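Local atomic coordinates of pumilio domain-containing protein C56F2.08c (Schizosaccharomyces pombe, PDB entry 6NX5), a protein that probably binds AU-rich regions in the 3' untranslated regions of mRNAs, represented here by its RNA recognition motif (RRM) domain. Residues Leu6-Pro12 and His68-Met74; Leu23-Tyr27 and Val54-Leu59; Tyr27-Asp32 and Val44-Ser48. One frame throughout, in Å; residues are numbered along the deposited sequence.

Interaction 1 of 3, residues Leu6-Pro12 and His68-Met74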
loop_
_atom_site.group_PDB
_atom_site.type_symbol
_atom_site.label_atom_id
_atom_site.label_comp_id
_atom_site.label_asym_id
_atom_site.label_seq_id
_atom_site.Cartn_x
_atom_site.Cartn_y
_atom_site.Cartn_z
ATOM N N LEU A 6 3.389 0.812 5.754
ATOM C CA LEU A 6 3.852 2.114 5.268
ATOM C C LEU A 6 3.785 2.115 3.755
ATOM O O LEU A 6 4.277 1.178 3.109
ATOM C CB LEU A 6 5.288 2.398 5.706
ATOM C CG LEU A 6 5.580 2.403 7.207
ATOM C CD1 LEU A 6 7.059 2.602 7.444
ATOM C CD2 LEU A 6 4.797 3.469 7.950
ATOM N N TYR A 7 3.183 3.160 3.200
ATOM C CA TYR A 7 3.181 3.411 1.767
ATOM C C TYR A 7 4.290 4.412 1.472
ATOM O O TYR A 7 4.270 5.532 1.986
ATOM C CB TYR A 7 1.816 3.932 1.308
ATOM C CG TYR A 7 1.813 4.396 -0.133
ATOM C CD1 TYR A 7 2.000 3.501 -1.175
ATOM C CD2 TYR A 7 1.662 5.734 -0.429
ATOM C CE1 TYR A 7 2.007 3.937 -2.490
ATOM C CE2 TYR A 7 1.676 6.179 -1.729
ATOM C CZ TYR A 7 1.849 5.278 -2.747
ATOM O OH TYR A 7 1.849 5.740 -4.040
ATOM N N VAL A 8 5.264 3.991 0.674
ATOM C CA VAL A 8 6.459 4.783 0.403
ATOM C C VAL A 8 6.407 5.242 -1.046
ATOM O O VAL A 8 6.262 4.420 -1.958
ATOM C CB VAL A 8 7.736 3.971 0.692
ATOM C CG1 VAL A 8 8.988 4.850 0.553
ATOM C CG2 VAL A 8 7.667 3.345 2.082
ATOM N N SER A 9 6.550 6.550 -1.267
ATOM C CA SER A 9 6.469 7.091 -2.613
ATOM C C SER A 9 7.617 8.064 -2.854
ATOM O O SER A 9 8.326 8.488 -1.934
ATOM C CB SER A 9 5.105 7.757 -2.879
ATOM O OG SER A 9 4.787 8.752 -1.925
ATOM N N ASN A 10 7.802 8.384 -4.131
ATOM C CA ASN A 10 8.921 9.207 -4.609
ATOM C C ASN A 10 10.261 8.540 -4.326
ATOM O O ASN A 10 11.210 9.176 -3.868
ATOM C CB ASN A 10 8.899 10.622 -4.028
ATOM C CG ASN A 10 9.727 11.583 -4.864
ATOM O OD1 ASN A 10 9.982 11.306 -6.033
ATOM N ND2 ASN A 10 10.150 12.699 -4.275
ATOM N N LEU A 11 10.332 7.238 -4.566
ATOM C CA LEU A 11 11.620 6.569 -4.609
ATOM C C LEU A 11 12.403 7.017 -5.843
ATOM O O LEU A 11 11.809 7.394 -6.855
ATOM C CB LEU A 11 11.436 5.059 -4.658
ATOM C CG LEU A 11 10.727 4.498 -3.438
ATOM C CD1 LEU A 11 10.450 3.004 -3.636
ATOM C CD2 LEU A 11 11.566 4.753 -2.202
ATOM N N PRO A 12 13.734 6.985 -5.784
ATOM C CA PRO A 12 14.522 7.172 -7.009
ATOM C C PRO A 12 14.143 6.111 -8.028
ATOM O O PRO A 12 13.848 4.969 -7.674
ATOM C CB PRO A 12 15.967 7.005 -6.530
ATOM C CG PRO A 12 15.930 7.375 -5.096
ATOM C CD PRO A 12 14.589 6.887 -4.586
ATOM N N HIS A 68 18.356 13.200 -5.162
ATOM C CA HIS A 68 16.933 12.963 -5.281
ATOM C C HIS A 68 16.217 13.765 -4.209
ATOM O O HIS A 68 16.745 13.973 -3.112
ATOM C CB HIS A 68 16.621 11.468 -5.153
ATOM C CG HIS A 68 15.171 11.142 -5.293
ATOM N ND1 HIS A 68 14.422 11.535 -6.379
ATOM C CD2 HIS A 68 14.332 10.452 -4.484
ATOM C CE1 HIS A 68 13.179 11.102 -6.230
ATOM N NE2 HIS A 68 13.100 10.444 -5.089
ATOM N N GLY A 69 15.010 14.217 -4.538
ATOM C CA GLY A 69 14.208 14.995 -3.627
ATOM C C GLY A 69 13.680 14.155 -2.484
ATOM O O GLY A 69 14.101 13.017 -2.275
ATOM N N PRO A 70 12.740 14.708 -1.724
ATOM C CA PRO A 70 12.312 14.036 -0.487
ATOM C C PRO A 70 11.449 12.814 -0.757
ATOM O O PRO A 70 10.521 12.853 -1.569
ATOM C CB PRO A 70 11.520 15.119 0.254
ATOM C CG PRO A 70 11.813 16.415 -0.475
ATOM C CD PRO A 70 12.089 16.013 -1.890
ATOM N N VAL A 71 11.762 11.723 -0.052
ATOM C CA VAL A 71 10.905 10.537 -0.062
ATOM C C VAL A 71 9.672 10.809 0.787
ATOM O O VAL A 71 9.710 11.564 1.763
ATOM C CB VAL A 71 11.670 9.291 0.441
ATOM C CG1 VAL A 71 12.105 9.463 1.888
ATOM C CG2 VAL A 71 10.815 8.028 0.313
ATOM N N GLN A 72 8.564 10.181 0.420
ATOM C CA GLN A 72 7.323 10.277 1.173
ATOM C C GLN A 72 7.031 8.939 1.828
ATOM O O GLN A 72 7.187 7.892 1.189
ATOM C CB GLN A 72 6.161 10.661 0.258
ATOM C CG GLN A 72 6.401 11.946 -0.525
ATOM C CD GLN A 72 6.746 13.101 0.384
ATOM O OE1 GLN A 72 5.916 13.537 1.179
ATOM N NE2 GLN A 72 7.963 13.619 0.263
ATOM N N VAL A 73 6.633 8.977 3.099
ATOM C CA VAL A 73 6.263 7.772 3.846
ATOM C C VAL A 73 4.961 8.051 4.582
ATOM O O VAL A 73 4.894 8.983 5.394
ATOM C CB VAL A 73 7.358 7.335 4.837
ATOM C CG1 VAL A 73 6.925 6.051 5.576
ATOM C CG2 VAL A 73 8.704 7.128 4.106
ATOM N N MET A 74 3.939 7.224 4.321
ATOM C CA MET A 74 2.623 7.389 4.922
ATOM C C MET A 74 2.279 6.132 5.702
ATOM O O MET A 74 2.338 5.021 5.159
ATOM C CB MET A 74 1.569 7.673 3.859
ATOM C CG MET A 74 1.796 8.984 3.132
ATOM S SD MET A 74 1.323 8.948 1.385
ATOM C CE MET A 74 -0.385 8.417 1.491
#

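Interaction 2 of 3, residues Leu23-Tyr27 and Val54-Leu59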
loop_
_atom_site.group_PDB
_atom_site.type_symbol
_atom_site.label_atom_id
_atom_site.label_comp_id
_atom_site.label_asym_id
_atom_site.label_seq_id
_atom_site.Cartn_x
_atom_site.Cartn_y
_atom_site.Cartn_z
ATOM N N LEU A 23 17.231 0.289 3.962
ATOM C CA LEU A 23 16.886 1.587 4.530
ATOM C C LEU A 23 15.924 1.449 5.703
ATOM O O LEU A 23 16.095 2.104 6.737
ATOM C CB LEU A 23 16.282 2.477 3.447
ATOM C CG LEU A 23 15.686 3.817 3.869
ATOM C CD1 LEU A 23 16.789 4.823 4.147
ATOM C CD2 LEU A 23 14.748 4.323 2.786
ATOM N N PHE A 24 14.909 0.600 5.574
ATOM C CA PHE A 24 13.897 0.566 6.621
ATOM C C PHE A 24 14.287 -0.325 7.798
ATOM O O PHE A 24 13.709 -0.187 8.882
ATOM C CB PHE A 24 12.551 0.144 6.017
ATOM C CG PHE A 24 11.835 1.273 5.339
ATOM C CD1 PHE A 24 10.862 2.000 6.021
ATOM C CD2 PHE A 24 12.150 1.640 4.040
ATOM C CE1 PHE A 24 10.201 3.044 5.416
ATOM C CE2 PHE A 24 11.515 2.711 3.432
ATOM C CZ PHE A 24 10.531 3.410 4.123
ATOM N N SER A 25 15.283 -1.199 7.636
ATOM C CA SER A 25 15.734 -2.005 8.766
ATOM C C SER A 25 16.435 -1.190 9.847
ATOM O O SER A 25 16.681 -1.726 10.930
ATOM C CB SER A 25 16.663 -3.121 8.289
ATOM O OG SER A 25 15.966 -4.059 7.494
ATOM N N ALA A 26 16.750 0.083 9.596
ATOM C CA ALA A 26 17.306 0.912 10.656
ATOM C C ALA A 26 16.334 1.106 11.814
ATOM O O ALA A 26 16.772 1.416 12.924
ATOM C CB ALA A 26 17.717 2.277 10.108
ATOM N N TYR A 27 15.030 0.943 11.589
ATOM C CA TYR A 27 14.041 1.310 12.596
ATOM C C TYR A 27 13.313 0.124 13.209
ATOM O O TYR A 27 12.506 0.311 14.127
ATOM C CB TYR A 27 13.039 2.294 11.984
ATOM C CG TYR A 27 13.772 3.426 11.324
ATOM C CD1 TYR A 27 14.356 4.431 12.084
ATOM C CD2 TYR A 27 13.946 3.457 9.947
ATOM C CE1 TYR A 27 15.065 5.460 11.485
ATOM C CE2 TYR A 27 14.643 4.480 9.344
ATOM C CZ TYR A 27 15.198 5.477 10.113
ATOM O OH TYR A 27 15.894 6.495 9.506
ATOM N N VAL A 54 8.113 5.315 14.190
ATOM C CA VAL A 54 9.462 5.873 14.238
ATOM C C VAL A 54 10.058 5.963 12.839
ATOM O O VAL A 54 10.692 6.966 12.489
ATOM C CB VAL A 54 10.344 5.038 15.181
ATOM C CG1 VAL A 54 11.840 5.372 14.977
ATOM C CG2 VAL A 54 9.927 5.317 16.623
ATOM N N ALA A 55 9.866 4.920 12.023
ATOM C CA ALA A 55 10.360 4.938 10.646
ATOM C C ALA A 55 9.713 6.054 9.839
ATOM O O ALA A 55 10.395 6.788 9.105
ATOM C CB ALA A 55 10.104 3.579 9.979
ATOM N N ARG A 56 8.392 6.196 9.952
ATOM C CA ARG A 56 7.685 7.248 9.232
ATOM C C ARG A 56 8.209 8.625 9.628
ATOM O O ARG A 56 8.466 9.476 8.770
ATOM C CB ARG A 56 6.178 7.121 9.509
ATOM C CG ARG A 56 5.277 7.955 8.591
ATOM C CD ARG A 56 5.114 9.405 9.045
ATOM N NE ARG A 56 4.995 9.515 10.497
ATOM C CZ ARG A 56 3.869 9.325 11.174
ATOM N NH1 ARG A 56 2.747 9.038 10.544
ATOM N NH2 ARG A 56 3.867 9.430 12.490
ATOM N N ASP A 57 8.360 8.865 10.931
ATOM C CA ASP A 57 8.880 10.148 11.400
ATOM C C ASP A 57 10.296 10.385 10.908
ATOM O O ASP A 57 10.679 11.527 10.606
ATOM C CB ASP A 57 8.879 10.188 12.926
ATOM C CG ASP A 57 7.503 10.356 13.507
ATOM O OD1 ASP A 57 7.391 10.286 14.745
ATOM O OD2 ASP A 57 6.542 10.544 12.735
ATOM N N ALA A 58 11.113 9.332 10.869
ATOM C CA ALA A 58 12.508 9.523 10.482
ATOM C C ALA A 58 12.671 9.763 8.984
ATOM O O ALA A 58 13.614 10.448 8.572
ATOM C CB ALA A 58 13.337 8.323 10.908
ATOM N N LEU A 59 11.774 9.218 8.160
ATOM C CA LEU A 59 11.991 9.205 6.723
ATOM C C LEU A 59 11.033 10.071 5.928
ATOM O O LEU A 59 11.391 10.464 4.811
ATOM C CB LEU A 59 11.913 7.767 6.186
ATOM C CG LEU A 59 13.018 6.833 6.682
ATOM C CD1 LEU A 59 12.734 5.380 6.275
ATOM C CD2 LEU A 59 14.389 7.283 6.178
#

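Interaction 3 of 3, residues Tyr27-Asp32 and Val44-Ser48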
loop_
_atom_site.group_PDB
_atom_site.type_symbol
_atom_site.label_atom_id
_atom_site.label_comp_id
_atom_site.label_asym_id
_atom_site.label_seq_id
_atom_site.Cartn_x
_atom_site.Cartn_y
_atom_site.Cartn_z
ATOM N N TYR A 27 15.030 0.943 11.589
ATOM C CA TYR A 27 14.041 1.310 12.596
ATOM C C TYR A 27 13.313 0.124 13.209
ATOM O O TYR A 27 12.506 0.311 14.127
ATOM C CB TYR A 27 13.039 2.294 11.984
ATOM C CG TYR A 27 13.772 3.426 11.324
ATOM C CD1 TYR A 27 14.356 4.431 12.084
ATOM C CD2 TYR A 27 13.946 3.457 9.947
ATOM C CE1 TYR A 27 15.065 5.460 11.485
ATOM C CE2 TYR A 27 14.643 4.480 9.344
ATOM C CZ TYR A 27 15.198 5.477 10.113
ATOM O OH TYR A 27 15.894 6.495 9.506
ATOM N N GLY A 28 13.580 -1.083 12.751
ATOM C CA GLY A 28 12.908 -2.236 13.309
ATOM C C GLY A 28 13.020 -3.427 12.381
ATOM O O GLY A 28 13.796 -3.427 11.422
ATOM N N ASN A 29 12.233 -4.453 12.706
ATOM C CA ASN A 29 12.248 -5.714 11.966
ATOM C C ASN A 29 11.252 -5.594 10.820
ATOM O O ASN A 29 10.044 -5.679 11.027
ATOM C CB ASN A 29 11.900 -6.887 12.877
ATOM C CG ASN A 29 12.933 -7.111 13.972
ATOM O OD1 ASN A 29 12.622 -7.007 15.160
ATOM N ND2 ASN A 29 14.168 -7.419 13.577
ATOM N N VAL A 30 11.760 -5.399 9.602
ATOM C CA VAL A 30 10.878 -5.320 8.443
ATOM C C VAL A 30 10.266 -6.689 8.183
ATOM O O VAL A 30 10.983 -7.688 8.029
ATOM C CB VAL A 30 11.645 -4.822 7.212
ATOM C CG1 VAL A 30 10.754 -4.868 5.966
ATOM C CG2 VAL A 30 12.192 -3.415 7.457
ATOM N N LYS A 31 8.940 -6.739 8.109
ATOM C CA LYS A 31 8.232 -8.006 7.966
ATOM C C LYS A 31 8.065 -8.413 6.512
ATOM O O LYS A 31 8.154 -9.602 6.190
ATOM C CB LYS A 31 6.856 -7.926 8.643
ATOM C CG LYS A 31 6.228 -9.279 8.980
ATOM C CD LYS A 31 5.346 -9.802 7.864
ATOM C CE LYS A 31 4.979 -11.268 8.079
ATOM N NZ LYS A 31 4.462 -11.924 6.837
ATOM N N ASP A 32 7.832 -7.448 5.627
ATOM C CA ASP A 32 7.588 -7.730 4.222
ATOM C C ASP A 32 7.782 -6.432 3.466
ATOM O O ASP A 32 7.651 -5.344 4.038
ATOM C CB ASP A 32 6.174 -8.270 3.983
ATOM C CG ASP A 32 6.078 -9.772 4.152
ATOM O OD1 ASP A 32 6.940 -10.497 3.613
ATOM O OD2 ASP A 32 5.150 -10.224 4.850
ATOM N N VAL A 44 5.884 -1.212 2.856
ATOM C CA VAL A 44 6.789 -1.787 3.840
ATOM C C VAL A 44 5.973 -2.105 5.078
ATOM O O VAL A 44 5.207 -1.254 5.549
ATOM C CB VAL A 44 7.930 -0.826 4.213
ATOM C CG1 VAL A 44 8.833 -1.467 5.255
ATOM C CG2 VAL A 44 8.713 -0.392 2.984
ATOM N N SER A 45 6.121 -3.316 5.606
ATOM C CA SER A 45 5.383 -3.724 6.792
ATOM C C SER A 45 6.315 -3.968 7.968
ATOM O O SER A 45 7.418 -4.506 7.810
ATOM C CB SER A 45 4.548 -4.985 6.532
ATOM O OG SER A 45 5.370 -6.124 6.386
ATOM N N TYR A 46 5.850 -3.555 9.145
ATOM C CA TYR A 46 6.416 -3.899 10.440
ATOM C C TYR A 46 5.335 -4.550 11.285
ATOM O O TYR A 46 4.179 -4.104 11.279
ATOM C CB TYR A 46 6.899 -2.677 11.206
ATOM C CG TYR A 46 8.028 -1.890 10.618
ATOM C CD1 TYR A 46 7.775 -0.743 9.882
ATOM C CD2 TYR A 46 9.360 -2.228 10.876
ATOM C CE1 TYR A 46 8.810 0.032 9.374
ATOM C CE2 TYR A 46 10.409 -1.449 10.364
ATOM C CZ TYR A 46 10.129 -0.329 9.623
ATOM O OH TYR A 46 11.150 0.442 9.116
ATOM N N GLU A 47 5.709 -5.548 12.082
ATOM C CA GLU A 47 4.736 -6.086 13.026
ATOM C C GLU A 47 4.393 -5.062 14.106
ATOM O O GLU A 47 3.229 -4.944 14.500
ATOM C CB GLU A 47 5.253 -7.385 13.652
ATOM C CG GLU A 47 4.199 -8.177 14.409
ATOM C CD GLU A 47 3.290 -8.992 13.502
ATOM O OE1 GLU A 47 3.009 -10.163 13.838
ATOM O OE2 GLU A 47 2.852 -8.464 12.456
ATOM N N SER A 48 5.375 -4.274 14.564
ATOM C CA SER A 48 5.171 -3.319 15.659
ATOM C C SER A 48 4.795 -1.938 15.155
ATOM O O SER A 48 5.520 -1.347 14.342
ATOM C CB SER A 48 6.415 -3.184 16.545
ATOM O OG SER A 48 6.924 -4.454 16.913
HETATM O O HOH W 1 8.139 -6.849 12.061
#

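Interaction 1 of 3, residues Leu6-Pro12 and His68-Met74
Met74 and Tyr7 run side by side off the same face of the sheet, the sulfur SD of Met74 tucked against the ring edge, 3.7 Å from CD2 of Tyr7, a Met-aromatic contact. Beside them, Gln72 CB fits snugly against Ser9 OG (3.2 Å). On the other face Val71 provides a bump: with chi1 at 63° its CG1 stands between backbone N and carbonyl carbon, leaving CG2 to enter the hollow between Val8 CG1 (3.7 Å) and Leu11 CD2. Farther along, Val73 CG1 leans on Leu6 CD1. Beyond the strands, His68 fills a notch: Pro12 lies across one face of its imidazole, with Pro12 CG 3.5 Å from His68 CD2, while NE2 of His68 donates to Asn10 O (2.6 Å, 166° at the hydrogen), an acceptor in the ring plane. Asn10 ND2 in turn donates to Pro70 O (2.7 Å), which sits somewhat out of the Asn10 amide plane. Four backbone bonds, through the pairs Tyr7-Met74 and Ser9-Gln72, join the antiparallel strands.

Tyr7 and its neighbours in 6-11 match the RNP2 sequence of RRMs, whose aromatic often stacks on a base; here Tyr7 stacks on Tyr7 of the second subunit. Chemically, one face is apolar and packs toward helices 17-24 and 49-59, whereas the other mixes aromatic, sulfur and polar groups, consistent with an RNA-facing surface.

Interaction 2 of 3, residues Leu23-Tyr27 and Val54-Leu59
Two CH-pi contacts join Leu59 to Phe24 and Ala55 to Tyr27. Leu59 CD1 stands over one face of the Phe24 ring, 3.7 Å from its centroid and 20° off the normal, displaced toward the rim. Over the Tyr27 ring lies Ala55 CA, 4.2 Å from the centroid, while the opposite face receives CB of Ala26, the residue just before it.

The rest is apolar packing, and no hydrogen bond crosses. Tyr27 is laid along the helix by its chi1 of -51°, CG anti to the carbonyl carbon, so that it meets successive turns: CB against Ala55 CB, CD1 against Val54 CG1, CE1 3.4 Å from Ala58 CB, and CE2 3.7 Å from Leu59 CD1. Leu23 and Leu59 reach tip to tip, CD1 to CD2 at 4.0 Å. Replacing Tyr27 by an alanine would probably open a gap beside Ala55 and Ala58 and leave Leu59 CD1 with support from Phe24 and Leu23 but none from a second ring.

The contact closes the helical layer of the RRM, joining the end of helix 17-24 and the turn after it to helix 49-59. Beneath, Phe24 rests on Leu6, Val8, Val44 and Val73 of the sheet, while Val64 borders Leu23 and Leu59.

Interaction 3 of 3, residues Tyr27-Asp32 and Val44-Ser48
The first torsions of Val30 and Tyr46 turn their side chains toward each other. In Val30, chi1 of 175° sets CG1 anti to the backbone N, where it touches Val44 CG1 at 4.0 Å, and leaves CG2 to reach CE2 of Tyr46 (3.9 Å). In Tyr46, chi1 of -64° puts CG anti to the carbonyl carbon and carries the ring back toward the segment before strand 30-35, its edge against Gly28 C, 3.8 Å from CE2. The ring's OH comes near Tyr27 CB, but its polar partner is Phe24 O.

Gly28 suits this tight spot: a CB would jam against the carbonyl O of Tyr27 and press on Tyr46 CE2. Two backbone bonds hold the strands: Lys31 N donates to Ser45 O (2.7 Å), and Ser45 N to Asp32 O (3.0 Å). A water bridges the opening end, donating to Asn29 O and accepting from Glu47 N at 2.8 Å. The Lys31 chain, bent at chi2, brings NZ to Asp32 OD2, 2.7 Å away, in a salt bridge.

Both Lys31 and Asp32 bond to Ser45, and with Lys31 in a helical conformation this is consistent with a classic beta bulge. It lies where the hairpin of the second and third strands of the beta-alpha-beta-beta-alpha-beta RRM fold opens, strand 30-35 at the sheet's edge.

All three interactions belong to one RRM domain. Interaction 1 pairs strand 4-9 with strand 72-75, so it brings the two ends of the fold together; interactions 2 and 3 both fall in the chain between its segments, interaction 3 within the span of interaction 2. Centres of interactions 1 and 3 are about 17 Å apart, on opposite sides of the chain's centre, joined through one sheet by Leu6 N to Val44 O across neighbouring strands 4-9 and 42-46. Interaction 2, about 12 Å and 10 Å from them, lies in the helical layer. Phe24 touches both other interactions, and Tyr27 is shared with interaction 3. Helices and sheet thus form a single continuous core.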